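Local coordinates for Sso-CP2 metallo-carboxypetidase (Sulfolobus solfataricus, PDB 4MMO), which probably hydrolyses peptide bonds as a zinc-dependent carboxypeptidase of the M20 family, at residues Y69-Q75 with L132-E138; L66-N70 with Q381-F386; E10-P15 with T27-L31; I24-A28 with H51-Y55. One frame throughout, in Å; residues are numbered along the deposited sequence.

Contact 1 (Y69-Q75 with L132-E138); sequences YNHYDVQ and LYEGEEE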
# COMPACT_ATOMS: atom_id res chain seq x y z
N TYR A 69 -19.05 5.51 -31.61
CA TYR A 69 -18.48 4.66 -30.57
C TYR A 69 -19.13 4.94 -29.22
O TYR A 69 -19.27 6.09 -28.80
CB TYR A 69 -16.96 4.88 -30.47
CG TYR A 69 -16.32 4.27 -29.24
CD1 TYR A 69 -16.26 4.99 -28.05
CD2 TYR A 69 -15.78 2.99 -29.26
CE1 TYR A 69 -15.68 4.45 -26.92
CE2 TYR A 69 -15.20 2.44 -28.12
CZ TYR A 69 -15.15 3.18 -26.96
OH TYR A 69 -14.58 2.65 -25.82
N ASN A 70 -19.52 3.86 -28.53
CA ASN A 70 -19.96 3.93 -27.14
C ASN A 70 -19.53 2.65 -26.44
O ASN A 70 -19.06 1.72 -27.08
CB ASN A 70 -21.47 4.12 -27.06
CG ASN A 70 -21.92 5.51 -27.46
OD1 ASN A 70 -22.46 5.72 -28.54
ND2 ASN A 70 -21.70 6.48 -26.57
N HIS A 71 -19.69 2.59 -25.12
CA HIS A 71 -19.38 1.36 -24.39
C HIS A 71 -20.49 1.01 -23.41
O HIS A 71 -20.99 1.88 -22.70
CB HIS A 71 -18.03 1.47 -23.67
CG HIS A 71 -17.97 2.53 -22.62
ND1 HIS A 71 -18.45 2.35 -21.35
CD2 HIS A 71 -17.49 3.80 -22.67
CE1 HIS A 71 -18.25 3.45 -20.64
NE2 HIS A 71 -17.68 4.35 -21.42
N TYR A 72 -20.86 -0.26 -23.40
CA TYR A 72 -21.97 -0.73 -22.57
C TYR A 72 -21.52 -1.19 -21.18
O TYR A 72 -22.35 -1.43 -20.31
CB TYR A 72 -22.76 -1.84 -23.28
CG TYR A 72 -21.96 -3.09 -23.59
CD1 TYR A 72 -21.87 -4.13 -22.66
CD2 TYR A 72 -21.33 -3.24 -24.82
CE1 TYR A 72 -21.15 -5.27 -22.95
CE2 TYR A 72 -20.61 -4.39 -25.11
CZ TYR A 72 -20.52 -5.40 -24.18
OH TYR A 72 -19.81 -6.53 -24.47
N ASP A 73 -20.21 -1.31 -20.98
CA ASP A 73 -19.69 -1.70 -19.68
C ASP A 73 -19.62 -0.49 -18.76
O ASP A 73 -19.48 0.64 -19.22
CB ASP A 73 -18.30 -2.35 -19.80
CG ASP A 73 -17.25 -1.39 -20.34
OD1 ASP A 73 -17.50 -0.78 -21.40
OD2 ASP A 73 -16.18 -1.24 -19.72
N VAL A 74 -19.71 -0.74 -17.46
CA VAL A 74 -19.71 0.31 -16.44
C VAL A 74 -18.66 0.04 -15.36
O VAL A 74 -18.12 -1.06 -15.27
CB VAL A 74 -21.08 0.43 -15.76
CG1 VAL A 74 -22.13 0.86 -16.77
CG2 VAL A 74 -21.48 -0.91 -15.11
N GLN A 75 -18.40 1.05 -14.54
CA GLN A 75 -17.46 0.91 -13.43
C GLN A 75 -18.06 0.05 -12.32
O GLN A 75 -19.29 -0.07 -12.23
CB GLN A 75 -17.12 2.29 -12.87
CG GLN A 75 -16.12 3.08 -13.69
CD GLN A 75 -14.69 2.92 -13.20
OE1 GLN A 75 -14.42 2.94 -12.00
NE2 GLN A 75 -13.76 2.75 -14.14
N LEU A 132 -20.49 0.99 -33.06
CA LEU A 132 -19.50 0.11 -32.45
C LEU A 132 -19.51 0.27 -30.94
O LEU A 132 -18.98 1.23 -30.40
CB LEU A 132 -18.10 0.41 -33.00
CG LEU A 132 -17.03 -0.64 -32.68
CD1 LEU A 132 -17.36 -1.95 -33.36
CD2 LEU A 132 -15.65 -0.17 -33.11
N TYR A 133 -20.14 -0.69 -30.27
CA TYR A 133 -20.25 -0.69 -28.82
C TYR A 133 -19.37 -1.77 -28.20
O TYR A 133 -19.60 -2.96 -28.43
CB TYR A 133 -21.70 -0.94 -28.41
CG TYR A 133 -22.70 0.03 -29.00
CD1 TYR A 133 -22.36 1.36 -29.23
CD2 TYR A 133 -23.99 -0.38 -29.32
CE1 TYR A 133 -23.27 2.25 -29.76
CE2 TYR A 133 -24.91 0.50 -29.85
CZ TYR A 133 -24.54 1.81 -30.07
OH TYR A 133 -25.46 2.69 -30.61
N GLU A 134 -18.36 -1.36 -27.43
CA GLU A 134 -17.47 -2.31 -26.75
C GLU A 134 -17.86 -2.49 -25.29
O GLU A 134 -18.66 -1.73 -24.74
CB GLU A 134 -16.01 -1.88 -26.86
CG GLU A 134 -15.61 -0.69 -25.97
CD GLU A 134 -14.14 -0.73 -25.56
OE1 GLU A 134 -13.62 -1.84 -25.30
OE2 GLU A 134 -13.51 0.34 -25.49
N GLY A 135 -17.26 -3.50 -24.65
CA GLY A 135 -17.56 -3.83 -23.27
C GLY A 135 -16.35 -3.81 -22.35
O GLY A 135 -16.41 -4.38 -21.26
N GLU A 136 -15.27 -3.17 -22.78
CA GLU A 136 -14.02 -3.15 -22.02
C GLU A 136 -13.44 -1.75 -21.82
O GLU A 136 -12.27 -1.61 -21.44
CB GLU A 136 -12.96 -4.01 -22.72
CG GLU A 136 -13.34 -5.47 -22.87
CD GLU A 136 -12.28 -6.27 -23.62
OE1 GLU A 136 -11.56 -5.67 -24.45
OE2 GLU A 136 -12.18 -7.49 -23.39
N GLU A 137 -14.23 -0.72 -22.08
CA GLU A 137 -13.73 0.65 -21.98
C GLU A 137 -13.23 0.96 -20.57
O GLU A 137 -12.23 1.66 -20.40
CB GLU A 137 -14.81 1.65 -22.39
CG GLU A 137 -14.27 3.05 -22.69
CD GLU A 137 -14.04 3.90 -21.45
OE1 GLU A 137 -14.73 3.68 -20.43
OE2 GLU A 137 -13.18 4.80 -21.50
N GLU A 138 -13.94 0.45 -19.57
CA GLU A 138 -13.60 0.71 -18.18
C GLU A 138 -12.38 -0.08 -17.71
O GLU A 138 -11.85 0.17 -16.62
CB GLU A 138 -14.79 0.40 -17.28
CG GLU A 138 -16.04 1.21 -17.59
CD GLU A 138 -15.87 2.69 -17.29
OE1 GLU A 138 -14.80 3.08 -16.80
OE2 GLU A 138 -16.83 3.45 -17.55
O HOH W 1 -25.10 4.99 -29.61
O HOH W 2 -19.15 3.65 -15.54

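Contact 2 (L66-N70 with Q381-F386); sequences LLIYN and QPMGLF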
# COMPACT_ATOMS: atom_id res chain seq x y z
N LEU A 66 -20.74 7.99 -40.88
CA LEU A 66 -20.34 8.30 -39.51
C LEU A 66 -20.18 7.02 -38.68
O LEU A 66 -21.05 6.16 -38.66
CB LEU A 66 -21.38 9.21 -38.86
CG LEU A 66 -21.19 9.54 -37.38
CD1 LEU A 66 -19.94 10.38 -37.17
CD2 LEU A 66 -22.42 10.25 -36.83
N LEU A 67 -19.04 6.91 -38.00
CA LEU A 67 -18.80 5.82 -37.05
C LEU A 67 -19.08 6.33 -35.64
O LEU A 67 -18.48 7.30 -35.20
CB LEU A 67 -17.35 5.34 -37.16
CG LEU A 67 -16.92 4.19 -36.24
CD1 LEU A 67 -17.79 2.96 -36.46
CD2 LEU A 67 -15.46 3.84 -36.46
N ILE A 68 -20.00 5.67 -34.94
CA ILE A 68 -20.36 6.06 -33.58
C ILE A 68 -19.85 5.04 -32.57
O ILE A 68 -20.18 3.86 -32.65
CB ILE A 68 -21.89 6.23 -33.43
CG1 ILE A 68 -22.38 7.33 -34.37
CG2 ILE A 68 -22.26 6.55 -31.98
CD1 ILE A 68 -23.87 7.63 -34.28
N TYR A 69 -19.05 5.51 -31.61
CA TYR A 69 -18.48 4.66 -30.57
C TYR A 69 -19.13 4.94 -29.22
O TYR A 69 -19.27 6.09 -28.80
CB TYR A 69 -16.96 4.88 -30.47
CG TYR A 69 -16.32 4.27 -29.24
CD1 TYR A 69 -16.26 4.99 -28.05
CD2 TYR A 69 -15.78 2.99 -29.26
CE1 TYR A 69 -15.68 4.45 -26.92
CE2 TYR A 69 -15.20 2.44 -28.12
CZ TYR A 69 -15.15 3.18 -26.96
OH TYR A 69 -14.58 2.65 -25.82
N ASN A 70 -19.52 3.86 -28.53
CA ASN A 70 -19.96 3.93 -27.14
C ASN A 70 -19.53 2.65 -26.44
O ASN A 70 -19.06 1.72 -27.08
CB ASN A 70 -21.47 4.12 -27.06
CG ASN A 70 -21.92 5.51 -27.46
OD1 ASN A 70 -22.46 5.72 -28.54
ND2 ASN A 70 -21.70 6.48 -26.57
N GLN A 381 -9.21 7.62 -23.43
CA GLN A 381 -10.27 6.96 -24.16
C GLN A 381 -9.61 6.38 -25.41
O GLN A 381 -8.57 6.89 -25.84
CB GLN A 381 -11.36 7.98 -24.50
CG GLN A 381 -12.68 7.41 -24.99
CD GLN A 381 -13.77 8.46 -25.23
OE1 GLN A 381 -14.84 8.12 -25.72
NE2 GLN A 381 -13.50 9.72 -24.89
N PRO A 382 -10.16 5.30 -25.99
CA PRO A 382 -9.45 4.70 -27.13
C PRO A 382 -9.61 5.44 -28.47
O PRO A 382 -9.64 4.83 -29.53
CB PRO A 382 -10.04 3.28 -27.20
CG PRO A 382 -11.40 3.42 -26.62
CD PRO A 382 -11.27 4.45 -25.53
N MET A 383 -9.68 6.77 -28.40
CA MET A 383 -9.76 7.61 -29.58
C MET A 383 -8.58 7.35 -30.51
O MET A 383 -8.71 7.39 -31.73
CB MET A 383 -9.77 9.08 -29.16
CG MET A 383 -10.14 10.07 -30.25
SD MET A 383 -10.51 11.68 -29.53
CE MET A 383 -10.71 12.69 -30.99
N GLY A 384 -7.42 7.07 -29.91
CA GLY A 384 -6.20 6.81 -30.66
C GLY A 384 -6.33 5.71 -31.68
O GLY A 384 -5.75 5.80 -32.76
N LEU A 385 -7.08 4.67 -31.36
CA LEU A 385 -7.26 3.55 -32.28
C LEU A 385 -7.99 4.00 -33.53
O LEU A 385 -7.63 3.62 -34.65
CB LEU A 385 -8.04 2.42 -31.61
CG LEU A 385 -7.42 1.85 -30.34
CD1 LEU A 385 -8.26 0.69 -29.83
CD2 LEU A 385 -5.97 1.40 -30.59
N PHE A 386 -9.03 4.81 -33.35
CA PHE A 386 -9.85 5.23 -34.47
C PHE A 386 -9.10 6.22 -35.36
O PHE A 386 -9.19 6.16 -36.59
CB PHE A 386 -11.17 5.82 -33.96
CG PHE A 386 -12.03 4.82 -33.24
CD1 PHE A 386 -12.83 3.95 -33.96
CD2 PHE A 386 -12.02 4.74 -31.86
CE1 PHE A 386 -13.61 3.01 -33.31
CE2 PHE A 386 -12.81 3.81 -31.21
CZ PHE A 386 -13.60 2.94 -31.93

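Contact 3 (E10-P15 with T27-L31); sequences EFLKKP and TANYL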
# COMPACT_ATOMS: atom_id res chain seq x y z
N GLU A 10 -34.62 0.12 -18.50
CA GLU A 10 -34.41 -1.30 -18.73
C GLU A 10 -32.92 -1.59 -18.94
O GLU A 10 -32.38 -2.55 -18.39
CB GLU A 10 -35.22 -1.73 -19.95
CG GLU A 10 -35.11 -3.20 -20.31
CD GLU A 10 -35.95 -3.55 -21.53
OE1 GLU A 10 -35.88 -2.81 -22.54
OE2 GLU A 10 -36.70 -4.55 -21.48
N PHE A 11 -32.26 -0.75 -19.73
CA PHE A 11 -30.83 -0.88 -20.02
C PHE A 11 -30.02 -0.73 -18.74
O PHE A 11 -29.10 -1.52 -18.47
CB PHE A 11 -30.42 0.21 -21.03
CG PHE A 11 -29.06 0.02 -21.66
CD1 PHE A 11 -28.45 -1.23 -21.71
CD2 PHE A 11 -28.39 1.11 -22.21
CE1 PHE A 11 -27.20 -1.38 -22.31
CE2 PHE A 11 -27.15 0.96 -22.81
CZ PHE A 11 -26.55 -0.29 -22.85
N LEU A 12 -30.37 0.28 -17.96
CA LEU A 12 -29.63 0.63 -16.75
C LEU A 12 -29.76 -0.43 -15.64
O LEU A 12 -28.89 -0.54 -14.78
CB LEU A 12 -30.12 1.98 -16.21
CG LEU A 12 -29.67 3.23 -16.97
CD1 LEU A 12 -30.39 4.46 -16.44
CD2 LEU A 12 -28.16 3.42 -16.84
N LYS A 13 -30.85 -1.19 -15.67
CA LYS A 13 -31.08 -2.20 -14.64
C LYS A 13 -30.18 -3.42 -14.85
O LYS A 13 -30.02 -4.23 -13.94
CB LYS A 13 -32.54 -2.63 -14.63
CG LYS A 13 -33.46 -1.66 -13.91
CD LYS A 13 -34.92 -2.04 -14.13
CE LYS A 13 -35.84 -1.25 -13.22
NZ LYS A 13 -37.28 -1.52 -13.53
N LYS A 14 -29.61 -3.54 -16.04
CA LYS A 14 -28.72 -4.66 -16.33
C LYS A 14 -27.29 -4.32 -15.93
O LYS A 14 -26.68 -3.43 -16.52
CB LYS A 14 -28.77 -5.02 -17.81
CG LYS A 14 -30.17 -5.32 -18.33
CD LYS A 14 -30.13 -6.26 -19.52
CE LYS A 14 -31.52 -6.47 -20.10
NZ LYS A 14 -32.51 -6.90 -19.06
N PRO A 15 -26.75 -5.03 -14.93
CA PRO A 15 -25.35 -4.76 -14.61
C PRO A 15 -24.42 -5.24 -15.71
O PRO A 15 -24.78 -6.13 -16.49
CB PRO A 15 -25.12 -5.54 -13.31
CG PRO A 15 -26.16 -6.59 -13.30
CD PRO A 15 -27.35 -6.02 -14.02
N THR A 27 -25.90 -8.08 -21.18
CA THR A 27 -26.05 -6.71 -21.63
C THR A 27 -25.76 -6.59 -23.12
O THR A 27 -26.53 -5.97 -23.85
CB THR A 27 -25.12 -5.78 -20.85
OG1 THR A 27 -25.43 -5.88 -19.45
CG2 THR A 27 -25.27 -4.32 -21.31
N ALA A 28 -24.67 -7.19 -23.57
CA ALA A 28 -24.30 -7.17 -24.99
C ALA A 28 -25.40 -7.78 -25.85
O ALA A 28 -25.67 -7.31 -26.95
CB ALA A 28 -22.99 -7.89 -25.21
N ASN A 29 -26.03 -8.84 -25.35
CA ASN A 29 -27.09 -9.51 -26.09
C ASN A 29 -28.37 -8.68 -26.13
O ASN A 29 -29.04 -8.60 -27.15
CB ASN A 29 -27.39 -10.89 -25.50
CG ASN A 29 -26.71 -12.00 -26.26
OD1 ASN A 29 -27.07 -12.29 -27.40
ND2 ASN A 29 -25.73 -12.64 -25.63
N TYR A 30 -28.70 -8.08 -24.99
CA TYR A 30 -29.85 -7.18 -24.91
C TYR A 30 -29.62 -6.02 -25.86
O TYR A 30 -30.51 -5.63 -26.62
CB TYR A 30 -30.02 -6.68 -23.48
CG TYR A 30 -30.90 -5.45 -23.37
CD1 TYR A 30 -32.27 -5.57 -23.25
CD2 TYR A 30 -30.34 -4.17 -23.38
CE1 TYR A 30 -33.08 -4.45 -23.14
CE2 TYR A 30 -31.14 -3.05 -23.28
CZ TYR A 30 -32.51 -3.19 -23.16
OH TYR A 30 -33.31 -2.08 -23.06
N LEU A 31 -28.41 -5.46 -25.83
CA LEU A 31 -28.09 -4.30 -26.64
C LEU A 31 -28.21 -4.64 -28.12
O LEU A 31 -28.81 -3.89 -28.89
CB LEU A 31 -26.69 -3.77 -26.32
CG LEU A 31 -26.29 -2.43 -26.95
CD1 LEU A 31 -27.31 -1.32 -26.64
CD2 LEU A 31 -24.91 -2.03 -26.46

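Contact 4 (I24-A28 with H51-Y55); sequences IDETA and HPVVY. With SO4 (sulfate ion), chain E.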
# COMPACT_ATOMS: atom_id res chain seq x y z
N ILE A 24 -21.94 -8.77 -18.31
CA ILE A 24 -21.42 -8.33 -19.60
C ILE A 24 -22.15 -8.99 -20.77
O ILE A 24 -22.65 -8.30 -21.66
CB ILE A 24 -19.91 -8.61 -19.71
CG1 ILE A 24 -19.12 -7.67 -18.79
CG2 ILE A 24 -19.42 -8.46 -21.16
CD1 ILE A 24 -19.18 -6.19 -19.18
N ASP A 25 -22.19 -10.32 -20.79
CA ASP A 25 -22.74 -11.04 -21.93
C ASP A 25 -24.24 -10.80 -22.12
O ASP A 25 -24.71 -10.67 -23.25
CB ASP A 25 -22.46 -12.54 -21.81
CG ASP A 25 -20.99 -12.87 -21.94
OD1 ASP A 25 -20.30 -12.22 -22.75
OD2 ASP A 25 -20.52 -13.78 -21.23
N GLU A 26 -24.98 -10.73 -21.02
CA GLU A 26 -26.41 -10.45 -21.08
C GLU A 26 -26.65 -9.06 -21.67
O GLU A 26 -27.50 -8.89 -22.55
CB GLU A 26 -27.04 -10.53 -19.69
N THR A 27 -25.90 -8.08 -21.18
CA THR A 27 -26.05 -6.71 -21.63
C THR A 27 -25.76 -6.59 -23.12
O THR A 27 -26.53 -5.97 -23.85
CB THR A 27 -25.12 -5.78 -20.85
OG1 THR A 27 -25.43 -5.88 -19.45
CG2 THR A 27 -25.27 -4.32 -21.31
N ALA A 28 -24.67 -7.19 -23.57
CA ALA A 28 -24.30 -7.17 -24.99
C ALA A 28 -25.40 -7.78 -25.85
O ALA A 28 -25.67 -7.31 -26.95
CB ALA A 28 -22.99 -7.89 -25.21
N HIS A 51 -14.41 -9.47 -23.87
CA HIS A 51 -15.83 -9.15 -23.96
C HIS A 51 -16.22 -8.83 -25.40
O HIS A 51 -15.41 -8.31 -26.17
CB HIS A 51 -16.16 -7.98 -23.03
CG HIS A 51 -15.78 -8.23 -21.60
ND1 HIS A 51 -15.76 -9.50 -21.05
CD2 HIS A 51 -15.40 -7.39 -20.61
CE1 HIS A 51 -15.39 -9.42 -19.79
NE2 HIS A 51 -15.17 -8.16 -19.49
N PRO A 52 -17.47 -9.15 -25.78
CA PRO A 52 -17.88 -9.02 -27.18
C PRO A 52 -18.20 -7.59 -27.58
O PRO A 52 -18.44 -6.74 -26.73
CB PRO A 52 -19.14 -9.88 -27.25
CG PRO A 52 -19.74 -9.73 -25.90
CD PRO A 52 -18.59 -9.60 -24.93
N VAL A 53 -18.21 -7.35 -28.89
CA VAL A 53 -18.53 -6.05 -29.45
C VAL A 53 -19.85 -6.12 -30.20
O VAL A 53 -20.09 -7.07 -30.96
CB VAL A 53 -17.41 -5.59 -30.42
CG1 VAL A 53 -17.86 -4.46 -31.32
CG2 VAL A 53 -16.17 -5.18 -29.64
N VAL A 54 -20.72 -5.14 -29.98
CA VAL A 54 -21.95 -5.03 -30.75
C VAL A 54 -21.72 -4.10 -31.93
O VAL A 54 -21.29 -2.96 -31.75
CB VAL A 54 -23.11 -4.48 -29.91
CG1 VAL A 54 -24.41 -4.51 -30.72
CG2 VAL A 54 -23.27 -5.27 -28.62
N TYR A 55 -22.02 -4.59 -33.12
CA TYR A 55 -21.84 -3.83 -34.34
C TYR A 55 -23.12 -3.80 -35.16
O TYR A 55 -23.88 -4.77 -35.18
CB TYR A 55 -20.71 -4.42 -35.19
CG TYR A 55 -20.53 -3.71 -36.51
CD1 TYR A 55 -19.85 -2.51 -36.60
CD2 TYR A 55 -21.06 -4.24 -37.68
CE1 TYR A 55 -19.69 -1.86 -37.80
CE2 TYR A 55 -20.91 -3.60 -38.90
CZ TYR A 55 -20.22 -2.40 -38.95
OH TYR A 55 -20.06 -1.74 -40.15
S SO4 E . -22.33 -12.64 -18.00
O1 SO4 E . -22.12 -14.09 -17.98
O2 SO4 E . -23.62 -12.34 -18.62
O3 SO4 E . -22.33 -12.13 -16.63
O4 SO4 E . -21.26 -12.01 -18.76
O HOH W 3 -17.40 -11.79 -22.24

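Contact 1 (Y69-Q75 with L132-E138)
Asp73 OD2 takes the backbone N-H of Glu138 on its syn lone pair, an almost straight bond (166°) with Glu138 N 2.8 Å from Asp73 OD2, and the same oxygen is held by the hydroxyl of Ser18. Asp73 OD1 receives a weak bond from Glu137 N. One carboxylate thus engages the amides of both residues, at the start of a 3-10 segment. Farther back, Tyr69 OH donates to the anti lone pair of Glu134 OE2, 2.6 Å away; Ser141 is a second partner of that oxygen. Strands 65-71 and 128-134 run side by side as parallel neighbours in the sheet of the catalytic domain, joined by Asn70 N to Leu132 O (3.3 Å), Glu134 N to Asn70 O and Tyr72 N to Glu134 O. At the C-terminal end of this pair lies the zinc site, where His71 binds the metal together with Asp104 and Glu163. The chi1 of His71, 63°, sets the imidazole between the backbone N and the carbonyl carbon, where His71 ND1 donates in the ring plane to Asp73 O at 2.9 Å; with the zinc, this fixes the ring's rotation. Glu137 lies over one face, its CB 3.6 Å from the ring centroid. Glu137 and Glu138 are known zinc-binding residues of this protein, though neither binds zinc in this chain. Gly135 CA sits over the Tyr72 ring, where a CB would run into Tyr72 OH, itself hydrogen-bonded to Pro52 O. At the outer end, poorly ordered Gln75 donates from NE2 to Glu138 OE1 (2.9 Å), from above the carboxylate plane.

Contact 2 (L66-N70 with Q381-F386)
Gln381 comes first, its extended chain sliding past Tyr69 in the opposite direction until OE1 lies 4.0 Å from Tyr69 CE1. That is a van der Waals approach, because the polar partner of Gln381 OE1 is the backbone N of Glu163, a zinc ligand. Amide and ring planes stand 50° apart. Pro382 follows and reaches the far end of the same tyrosine: its CG is 3.4 Å from Tyr69 OH and 3.8 Å from Tyr69 CZ, and the pyrrolidine crosses the phenol at about a right angle. The contact joins the central sheet of the catalytic domain to helix 383-389, which covers the face bearing Leu67 and Tyr69; Ile68 and Asn70 point away, and on that other face, where Asn70 touches Tyr133 of strand 128-134, a second helical layer completes the alpha/beta layering of the domain. One turn on from Pro382, Phe386 closes the gap between helix and strand. With chi1 at -65°, its CG lies anti to the carbonyl carbon, and the ring projects toward the strand, where its far rim meets Tyr69: Phe386 CZ is 3.4 Å from Tyr69 CD2. The two rings are inclined at 65°, with centroids 5.4 Å apart. A leucine in place of Tyr69 would probably leave Glu134 without its phenol donor and open a gap beside Pro382, where the far end of the ring had been. On its other flank Phe386 meets Leu67, two residues before Tyr69 on the same face, with Phe386 CD1 3.6 Å from Leu67 CD2, while Leu132 of the adjoining strand also touches the phenyl ring.

Contact 3 (E10-P15 with T27-L31)
Tyr30 reaches from helix 24-39 into the angle between Lys14 and the end of helix 3-12, and each atom of its side chain has a neighbour there. Its CB begins against the lysine chain, with Lys14 CE 3.7 Å from Tyr30 CB. The same methylene lies beside Tyr30 CG and 3.4 Å from Tyr30 CD1, the aliphatic chain crossing the tyrosine at about a right angle. On the other flank, Phe11 CD1 lies beside Tyr30 CD2 and 3.6 Å from Tyr30 CE2; these two rings are within 25° of parallel but are slid so far apart that they barely overlap. The Glu10 carboxylate, turned 74° from the ring, lies against Tyr30 CE1 and CZ. At the tip, Tyr30 OH donates to Glu10 OE1 at 2.7 Å, from above the carboxylate plane. Glu10 gets there by a fully extended chain, its CG anti to the backbone N (chi1 -179°). A valine in place of Tyr30 would probably deprive Glu10 of this hydroxyl and uncover the flank of Phe11. Deeper in, Thr27 CG2 touches the edge of Phe11 at CE1, and Leu31 CD1 comes to 4.0 Å from Phe11 CZ. Thr27 OG1 is hydrogen-bonded to Gly23 O, just ahead of the helix. Helices 3-12 and 24-39 meet here beside helix 102-121, whose Leu109 packs against both Phe11 and Leu31 and whose Lys106 makes a cation-pi contact with Phe11.

Contact 4 (I24-A28 with H51-Y55)
Ile24 lays a methyl group over the face of the His51 imidazole, at the first turn of a helix whose start also grips a sulfate ion. The methyl, Ile24 CG2, stands 4.0 Å from the ring centroid, 26° off the normal and displaced toward the rim, a CH-pi contact; its nearest ring atom is His51 CG at 3.7 Å. The branch anti to the backbone N makes this contact, while CG1 (chi1 -70°) comes near the ring's NE2 end. Beside it, a water molecule joins the two segments, donating to Asp25 OD1 at 3.0 Å and lying 3.1 Å from His51 ND1. Pro52 carries the packing onward: its CD touches Ile24 CG2, and its CG is 3.8 Å from Ala28 CB, one helical turn later. There Val54 CG2 comes up to the backbone, 3.6 Å from Ala28 O. On the outer side of the turn, Asp25 N points almost straight (170°) at sulfate O4, 2.8 Å away, and Glu26 N reaches sulfate O2; Gly23 N adds a third bond. The ion probably comes from the crystallisation liquor, and it occupies a common type of anion site, the N-H groups at a helix N-terminus, where the helix dipole probably helps to hold it. The rest is the layered alpha/beta architecture of the domain: helix 24-39 begins over the entry to strand 53-58, covering the sheet face that bears Val54.

Along the chain, contact 3 comes first and contact 4 begins on the same helix, 24-39, sharing Thr27 and Ala28, with centres 9 Å apart. Contact 4 reaches strand 53-58, which neighbours strand 128-134 of contact 1; Tyr72 and Tyr133 of contact 1 in turn touch helix 24-39 at Ala28 and Leu31. Contact 2 starts from the strand used by contact 1, 65-71, sharing Tyr69 and Asn70, but closes far later in the sequence. Contacts 2 and 3 have centres about 21 Å apart and belong to opposite faces of the sheet. Between these two helical layers, contact 1 holds the strand ends from which the zinc site is built.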